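PDB 4JXN: octaprenyl-diphosphate synthase from Roseobacter denitrificans, which probably makes all-trans-octaprenyl diphosphate, the side-chain precursor of isoprenoid quinones, by adding five isopentenyl diphosphate units to farnesyl diphosphate. Local coordinates for residues A[299-310]-A[322-333]. Numbering follows the deposited sequence.
Sequences ARTQAARAKAAL and LVDLADYVVERI
Lys-307 reaches across from helix 291-309 to Asp-327 on helix 317-330 and forms a salt bridge, NZ lying 2.8 Å from OD1, on that oxygen's syn lone pair; a second, weak bond runs from NZ to OD2. The lysine chain bends at its third torsion (chi3 79°), which turns its end onto the carboxylate at about a right angle to the aspartate side chain. On the way it drapes over the neighbouring helix: CG presses on Ala-326 CB at 3.2 Å, a close fit for two carbons, and CE rests on Val-323 CG1 at 3.6 Å. With an alanine here, the Asp-327 carboxylate would probably lose its cationic mate, and part of the cover over Ala-326 and Val-323 would go. Beside the bridge, Ala-303 CB sits 3.7 Å from Ala-326 O and also meets both methyls of Val-330. At one end, Leu-310 CD1 touches both Leu-322 CB and Val-323 CG2; at the other, Ile-333 CD1 packs on Ala-299 CB at 3.6 Å. The axes of 299-309 and 322-330 come within 8.9 Å, 175° apart in direction, a spacing consistent with the small Ala-303, Ala-306 and Ala-326 between them. Farther out, Arg-305 grips Gln-302 OE1 side-on through NE and NH1, and salt bridges to Glu-208 and Asp-211 tie it to helix 200-224. The Tyr-209 hydroxyl of that helix hydrogen-bonds to Leu-322 O, while Met-15 of helix 9-34 touches Leu-322. The pair is an antiparallel helical hairpin formed by the last two helices of the all-helical isoprenoid synthase fold of the FPP/GGPP synthase family.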
ATOM      1  N   ALA A 299     -21.924 -22.033   5.141  1.00 44.76           N
ATOM      2  CA  ALA A 299     -20.587 -22.418   5.615  1.00 50.40           C
ATOM      3  C   ALA A 299     -20.215 -23.859   5.227  1.00 41.36           C
ATOM      4  O   ALA A 299     -19.198 -24.092   4.579  1.00 57.01           O
ATOM      5  CB  ALA A 299     -20.475 -22.244   7.117  1.00 56.06           C
ATOM      6  N   ARG A 300     -21.045 -24.816   5.626  1.00 55.56           N
ATOM      7  CA  ARG A 300     -20.765 -26.227   5.362  1.00 53.93           C
ATOM      8  C   ARG A 300     -20.685 -26.535   3.854  1.00 46.63           C
ATOM      9  O   ARG A 300     -19.869 -27.354   3.408  1.00 64.45           O
ATOM     10  CB  ARG A 300     -21.810 -27.107   6.055  1.00 66.85           C
ATOM     11  CG  ARG A 300     -21.713 -27.081   7.580  1.00 60.47           C
ATOM     12  CD  ARG A 300     -22.597 -28.139   8.228  1.00 68.52           C
ATOM     13  NE  ARG A 300     -23.978 -27.684   8.358  1.00116.95           N
ATOM     14  CZ  ARG A 300     -24.503 -27.147   9.458  1.00 69.33           C
ATOM     15  NH1 ARG A 300     -23.773 -26.997  10.561  1.00 77.96           N
ATOM     16  NH2 ARG A 300     -25.773 -26.754   9.455  1.00 72.57           N
ATOM     17  N   THR A 301     -21.507 -25.833   3.074  1.00 56.11           N
ATOM     18  CA  THR A 301     -21.615 -26.051   1.629  1.00 51.05           C
ATOM     19  C   THR A 301     -20.372 -25.569   0.873  1.00 80.65           C
ATOM     20  O   THR A 301     -19.875 -26.225  -0.047  1.00 47.71           O
ATOM     21  CB  THR A 301     -22.889 -25.365   1.090  1.00 62.44           C
ATOM     22  OG1 THR A 301     -24.044 -26.055   1.587  1.00 63.57           O
ATOM     23  CG2 THR A 301     -22.919 -25.349  -0.419  1.00 56.68           C
ATOM     24  N   GLN A 302     -19.879 -24.406   1.259  1.00 38.03           N
ATOM     25  CA  GLN A 302     -18.633 -23.896   0.710  1.00 78.92           C
ATOM     26  C   GLN A 302     -17.438 -24.757   1.098  1.00 59.43           C
ATOM     27  O   GLN A 302     -16.551 -24.996   0.289  1.00 57.46           O
ATOM     28  CB  GLN A 302     -18.414 -22.486   1.195  1.00 47.75           C
ATOM     29  CG  GLN A 302     -19.436 -21.519   0.639  1.00 61.88           C
ATOM     30  CD  GLN A 302     -19.053 -21.006  -0.733  1.00 53.86           C
ATOM     31  OE1 GLN A 302     -17.943 -21.237  -1.217  1.00 64.37           O
ATOM     32  NE2 GLN A 302     -19.965 -20.284  -1.356  1.00 68.99           N
ATOM     33  N   ALA A 303     -17.411 -25.214   2.340  1.00 48.58           N
ATOM     34  CA  ALA A 303     -16.365 -26.138   2.781  1.00 44.30           C
ATOM     35  C   ALA A 303     -16.374 -27.462   2.000  1.00 60.86           C
ATOM     36  O   ALA A 303     -15.323 -28.038   1.724  1.00 52.95           O
ATOM     37  CB  ALA A 303     -16.494 -26.403   4.264  1.00 52.29           C
ATOM     38  N   ALA A 304     -17.553 -27.954   1.642  1.00 58.61           N
ATOM     39  CA  ALA A 304     -17.624 -29.167   0.813  1.00 45.46           C
ATOM     40  C   ALA A 304     -17.155 -28.853  -0.603  1.00 50.46           C
ATOM     41  O   ALA A 304     -16.514 -29.681  -1.251  1.00 56.76           O
ATOM     42  CB  ALA A 304     -19.030 -29.731   0.802  1.00 47.47           C
ATOM     43  N   ARG A 305     -17.476 -27.645  -1.062  1.00 44.25           N
ATOM     44  CA  ARG A 305     -17.035 -27.153  -2.362  1.00 43.38           C
ATOM     45  C   ARG A 305     -15.521 -27.088  -2.443  1.00 53.47           C
ATOM     46  O   ARG A 305     -14.940 -27.459  -3.460  1.00 56.38           O
ATOM     47  CB  ARG A 305     -17.629 -25.778  -2.655  1.00 54.49           C
ATOM     48  CG  ARG A 305     -17.382 -25.283  -4.069  1.00 48.45           C
ATOM     49  CD  ARG A 305     -18.183 -24.045  -4.405  1.00 50.20           C
ATOM     50  NE  ARG A 305     -17.667 -22.825  -3.783  1.00 75.65           N
ATOM     51  CZ  ARG A 305     -16.740 -22.020  -4.307  1.00 98.70           C
ATOM     52  NH1 ARG A 305     -16.371 -20.937  -3.638  1.00 54.09           N
ATOM     53  NH2 ARG A 305     -16.168 -22.279  -5.481  1.00 59.92           N
ATOM     54  N   ALA A 306     -14.887 -26.626  -1.371  1.00 48.11           N
ATOM     55  CA  ALA A 306     -13.431 -26.594  -1.308  1.00 52.16           C
ATOM     56  C   ALA A 306     -12.879 -27.988  -1.555  1.00 49.07           C
ATOM     57  O   ALA A 306     -12.051 -28.192  -2.444  1.00 54.70           O
ATOM     58  CB  ALA A 306     -12.956 -26.075   0.038  1.00 47.36           C
ATOM     59  N   LYS A 307     -13.353 -28.962  -0.792  1.00 44.89           N
ATOM     60  CA  LYS A 307     -12.842 -30.318  -0.904  1.00 50.85           C
ATOM     61  C   LYS A 307     -13.081 -30.923  -2.275  1.00 47.70           C
ATOM     62  O   LYS A 307     -12.218 -31.592  -2.817  1.00 70.80           O
ATOM     63  CB  LYS A 307     -13.462 -31.213   0.161  1.00 57.74           C
ATOM     64  CG  LYS A 307     -13.475 -30.606   1.544  1.00 65.20           C
ATOM     65  CD  LYS A 307     -14.527 -31.269   2.404  1.00 51.67           C
ATOM     66  CE  LYS A 307     -14.036 -32.598   2.927  1.00101.10           C
ATOM     67  NZ  LYS A 307     -15.063 -33.260   3.770  1.00118.92           N
ATOM     68  N   ALA A 308     -14.256 -30.694  -2.836  1.00 50.59           N
ATOM     69  CA  ALA A 308     -14.552 -31.197  -4.175  1.00 62.53           C
ATOM     70  C   ALA A 308     -13.629 -30.593  -5.219  1.00 67.00           C
ATOM     71  O   ALA A 308     -13.270 -31.251  -6.179  1.00 61.02           O
ATOM     72  CB  ALA A 308     -15.998 -30.923  -4.551  1.00 43.69           C
ATOM     73  N   ALA A 309     -13.245 -29.339  -5.030  1.00 69.28           N
ATOM     74  CA  ALA A 309     -12.362 -28.672  -5.982  1.00 57.27           C
ATOM     75  C   ALA A 309     -10.982 -29.347  -6.081  1.00 59.82           C
ATOM     76  O   ALA A 309     -10.276 -29.166  -7.070  1.00 66.00           O
ATOM     77  CB  ALA A 309     -12.206 -27.201  -5.620  1.00 64.28           C
ATOM     78  N   LEU A 310     -10.604 -30.116  -5.061  1.00 64.28           N
ATOM     79  CA  LEU A 310      -9.369 -30.896  -5.103  1.00 70.79           C
ATOM     80  C   LEU A 310      -9.464 -32.191  -5.921  1.00 79.49           C
ATOM     81  O   LEU A 310      -8.447 -32.815  -6.192  1.00 62.94           O
ATOM     82  CB  LEU A 310      -8.930 -31.237  -3.686  1.00 64.80           C
ATOM     83  CG  LEU A 310      -8.599 -30.037  -2.791  1.00101.01           C
ATOM     84  CD1 LEU A 310      -8.609 -30.444  -1.329  1.00 93.15           C
ATOM     85  CD2 LEU A 310      -7.254 -29.434  -3.160  1.00 65.56           C
ATOM     86  N   LEU A 322      -5.279 -30.714   3.054  1.00 46.40           N
ATOM     87  CA  LEU A 322      -6.176 -29.653   2.590  1.00 58.56           C
ATOM     88  C   LEU A 322      -7.655 -30.014   2.713  1.00 43.78           C
ATOM     89  O   LEU A 322      -8.508 -29.129   2.848  1.00 57.36           O
ATOM     90  CB  LEU A 322      -5.865 -29.318   1.135  1.00 42.17           C
ATOM     91  CG  LEU A 322      -4.532 -28.621   0.795  1.00 52.65           C
ATOM     92  CD1 LEU A 322      -4.586 -28.062  -0.612  1.00 77.21           C
ATOM     93  CD2 LEU A 322      -4.180 -27.514   1.775  1.00 58.77           C
ATOM     94  N   VAL A 323      -7.943 -31.311   2.623  1.00 55.07           N
ATOM     95  CA  VAL A 323      -9.285 -31.860   2.851  1.00 45.41           C
ATOM     96  C   VAL A 323      -9.645 -31.707   4.330  1.00 45.78           C
ATOM     97  O   VAL A 323     -10.655 -31.091   4.662  1.00 60.91           O
ATOM     98  CB  VAL A 323      -9.360 -33.343   2.403  1.00 78.88           C
ATOM     99  CG1 VAL A 323     -10.694 -33.970   2.779  1.00 50.68           C
ATOM    100  CG2 VAL A 323      -9.111 -33.471   0.896  1.00 52.96           C
ATOM    101  N   ASP A 324      -8.787 -32.240   5.204  1.00 45.32           N
ATOM    102  CA  ASP A 324      -8.916 -32.077   6.651  1.00 67.37           C
ATOM    103  C   ASP A 324      -9.073 -30.601   7.053  1.00 51.64           C
ATOM    104  O   ASP A 324      -9.842 -30.278   7.956  1.00 69.28           O
ATOM    105  CB  ASP A 324      -7.699 -32.684   7.375  1.00 83.22           C
ATOM    106  CG  ASP A 324      -7.558 -34.194   7.154  1.00113.99           C
ATOM    107  OD1 ASP A 324      -8.563 -34.858   6.829  1.00 65.91           O
ATOM    108  OD2 ASP A 324      -6.434 -34.724   7.309  1.00 76.78           O
ATOM    109  N   LEU A 325      -8.341 -29.720   6.378  1.00 56.09           N
ATOM    110  CA  LEU A 325      -8.407 -28.284   6.646  1.00 59.31           C
ATOM    111  C   LEU A 325      -9.798 -27.766   6.354  1.00 61.43           C
ATOM    112  O   LEU A 325     -10.299 -26.902   7.064  1.00 51.91           O
ATOM    113  CB  LEU A 325      -7.384 -27.525   5.786  1.00 49.45           C
ATOM    114  CG  LEU A 325      -7.266 -26.009   6.004  1.00 76.87           C
ATOM    115  CD1 LEU A 325      -7.160 -25.618   7.476  1.00 50.06           C
ATOM    116  CD2 LEU A 325      -6.053 -25.499   5.241  1.00 55.40           C
ATOM    117  N   ALA A 326     -10.416 -28.289   5.300  1.00 58.79           N
ATOM    118  CA  ALA A 326     -11.761 -27.850   4.914  1.00 44.85           C
ATOM    119  C   ALA A 326     -12.773 -28.219   6.006  1.00 51.63           C
ATOM    120  O   ALA A 326     -13.650 -27.423   6.354  1.00 58.51           O
ATOM    121  CB  ALA A 326     -12.157 -28.455   3.576  1.00 72.31           C
ATOM    122  N   ASP A 327     -12.617 -29.415   6.565  1.00 55.46           N
ATOM    123  CA  ASP A 327     -13.411 -29.847   7.723  1.00 53.95           C
ATOM    124  C   ASP A 327     -13.053 -29.062   9.001  1.00 59.56           C
ATOM    125  O   ASP A 327     -13.934 -28.621   9.737  1.00 64.83           O
ATOM    126  CB  ASP A 327     -13.224 -31.355   7.951  1.00 52.32           C
ATOM    127  CG  ASP A 327     -13.755 -32.205   6.789  1.00 71.17           C
ATOM    128  OD1 ASP A 327     -14.822 -31.862   6.232  1.00 76.25           O
ATOM    129  OD2 ASP A 327     -13.108 -33.220   6.429  1.00 84.14           O
ATOM    130  N   TYR A 328     -11.760 -28.874   9.247  1.00 83.14           N
ATOM    131  CA  TYR A 328     -11.288 -28.113  10.406  1.00 62.81           C
ATOM    132  C   TYR A 328     -11.860 -26.692  10.453  1.00 59.66           C
ATOM    133  O   TYR A 328     -12.220 -26.200  11.520  1.00 62.66           O
ATOM    134  CB  TYR A 328      -9.754 -28.042  10.402  1.00 64.27           C
ATOM    135  CG  TYR A 328      -9.175 -27.246  11.550  1.00 74.50           C
ATOM    136  CD1 TYR A 328      -8.908 -27.849  12.775  1.00 96.57           C
ATOM    137  CD2 TYR A 328      -8.905 -25.881  11.412  1.00 84.13           C
ATOM    138  CE1 TYR A 328      -8.383 -27.119  13.832  1.00 88.37           C
ATOM    139  CE2 TYR A 328      -8.380 -25.143  12.462  1.00 73.87           C
ATOM    140  CZ  TYR A 328      -8.121 -25.768  13.668  1.00121.76           C
ATOM    141  OH  TYR A 328      -7.599 -25.047  14.714  1.00114.81           O
ATOM    142  N   VAL A 329     -11.927 -26.019   9.307  1.00 63.86           N
ATOM    143  CA  VAL A 329     -12.462 -24.658   9.277  1.00 48.79           C
ATOM    144  C   VAL A 329     -13.918 -24.613   9.773  1.00 94.60           C
ATOM    145  O   VAL A 329     -14.319 -23.648  10.410  1.00 69.14           O
ATOM    146  CB  VAL A 329     -12.340 -24.009   7.880  1.00 55.90           C
ATOM    147  CG1 VAL A 329     -13.212 -22.770   7.765  1.00 64.16           C
ATOM    148  CG2 VAL A 329     -10.889 -23.642   7.594  1.00 59.35           C
ATOM    149  N   VAL A 330     -14.701 -25.649   9.505  1.00 79.23           N
ATOM    150  CA  VAL A 330     -16.106 -25.645   9.929  1.00 60.68           C
ATOM    151  C   VAL A 330     -16.391 -26.480  11.184  1.00 67.65           C
ATOM    152  O   VAL A 330     -17.549 -26.648  11.558  1.00 85.49           O
ATOM    153  CB  VAL A 330     -17.047 -26.082   8.780  1.00 71.13           C
ATOM    154  CG1 VAL A 330     -17.142 -24.977   7.735  1.00 58.95           C
ATOM    155  CG2 VAL A 330     -16.584 -27.393   8.149  1.00 63.05           C
ATOM    156  N   GLU A 331     -15.356 -26.977  11.856  1.00 86.86           N
ATOM    157  CA  GLU A 331     -15.570 -27.859  13.015  1.00 71.77           C
ATOM    158  C   GLU A 331     -16.289 -27.154  14.180  1.00 81.05           C
ATOM    159  O   GLU A 331     -17.066 -27.786  14.897  1.00 70.69           O
ATOM    160  CB  GLU A 331     -14.256 -28.479  13.502  1.00159.47           C
ATOM    161  CG  GLU A 331     -13.375 -27.563  14.342  1.00133.13           C
ATOM    162  CD  GLU A 331     -12.270 -28.319  15.042  1.00129.83           C
ATOM    163  OE1 GLU A 331     -11.102 -27.891  14.926  1.00139.17           O
ATOM    164  OE2 GLU A 331     -12.573 -29.343  15.703  1.00168.07           O
ATOM    165  N   ARG A 332     -16.040 -25.852  14.348  1.00 61.11           N
ATOM    166  CA  ARG A 332     -16.624 -25.072  15.448  1.00 85.70           C
ATOM    167  C   ARG A 332     -18.108 -24.715  15.283  1.00113.78           C
ATOM    168  O   ARG A 332     -18.657 -23.994  16.114  1.00 73.58           O
ATOM    169  CB  ARG A 332     -15.817 -23.789  15.686  1.00 71.93           C
ATOM    170  CG  ARG A 332     -14.484 -24.025  16.380  1.00 90.41           C
ATOM    171  CD  ARG A 332     -13.774 -22.707  16.633  1.00 90.87           C
ATOM    172  NE  ARG A 332     -13.387 -22.061  15.380  1.00 77.71           N
ATOM    173  CZ  ARG A 332     -12.932 -20.814  15.269  1.00 90.83           C
ATOM    174  NH1 ARG A 332     -12.798 -20.029  16.336  1.00 79.36           N
ATOM    175  NH2 ARG A 332     -12.610 -20.342  14.073  1.00 69.55           N
ATOM    176  N   ILE A 333     -18.751 -25.206  14.224  1.00 77.67           N
ATOM    177  CA  ILE A 333     -20.196 -25.053  14.054  1.00 71.28           C
ATOM    178  C   ILE A 333     -20.833 -26.423  13.862  1.00 70.66           C
ATOM    179  O   ILE A 333     -21.956 -26.524  13.375  1.00 85.28           O
ATOM    180  CB  ILE A 333     -20.542 -24.127  12.860  1.00 99.86           C
ATOM    181  CG1 ILE A 333     -20.008 -24.701  11.536  1.00 69.09           C
ATOM    182  CG2 ILE A 333     -19.975 -22.734  13.102  1.00 82.06           C
ATOM    183  CD1 ILE A 333     -20.419 -23.939  10.295  1.00 78.49           C
TER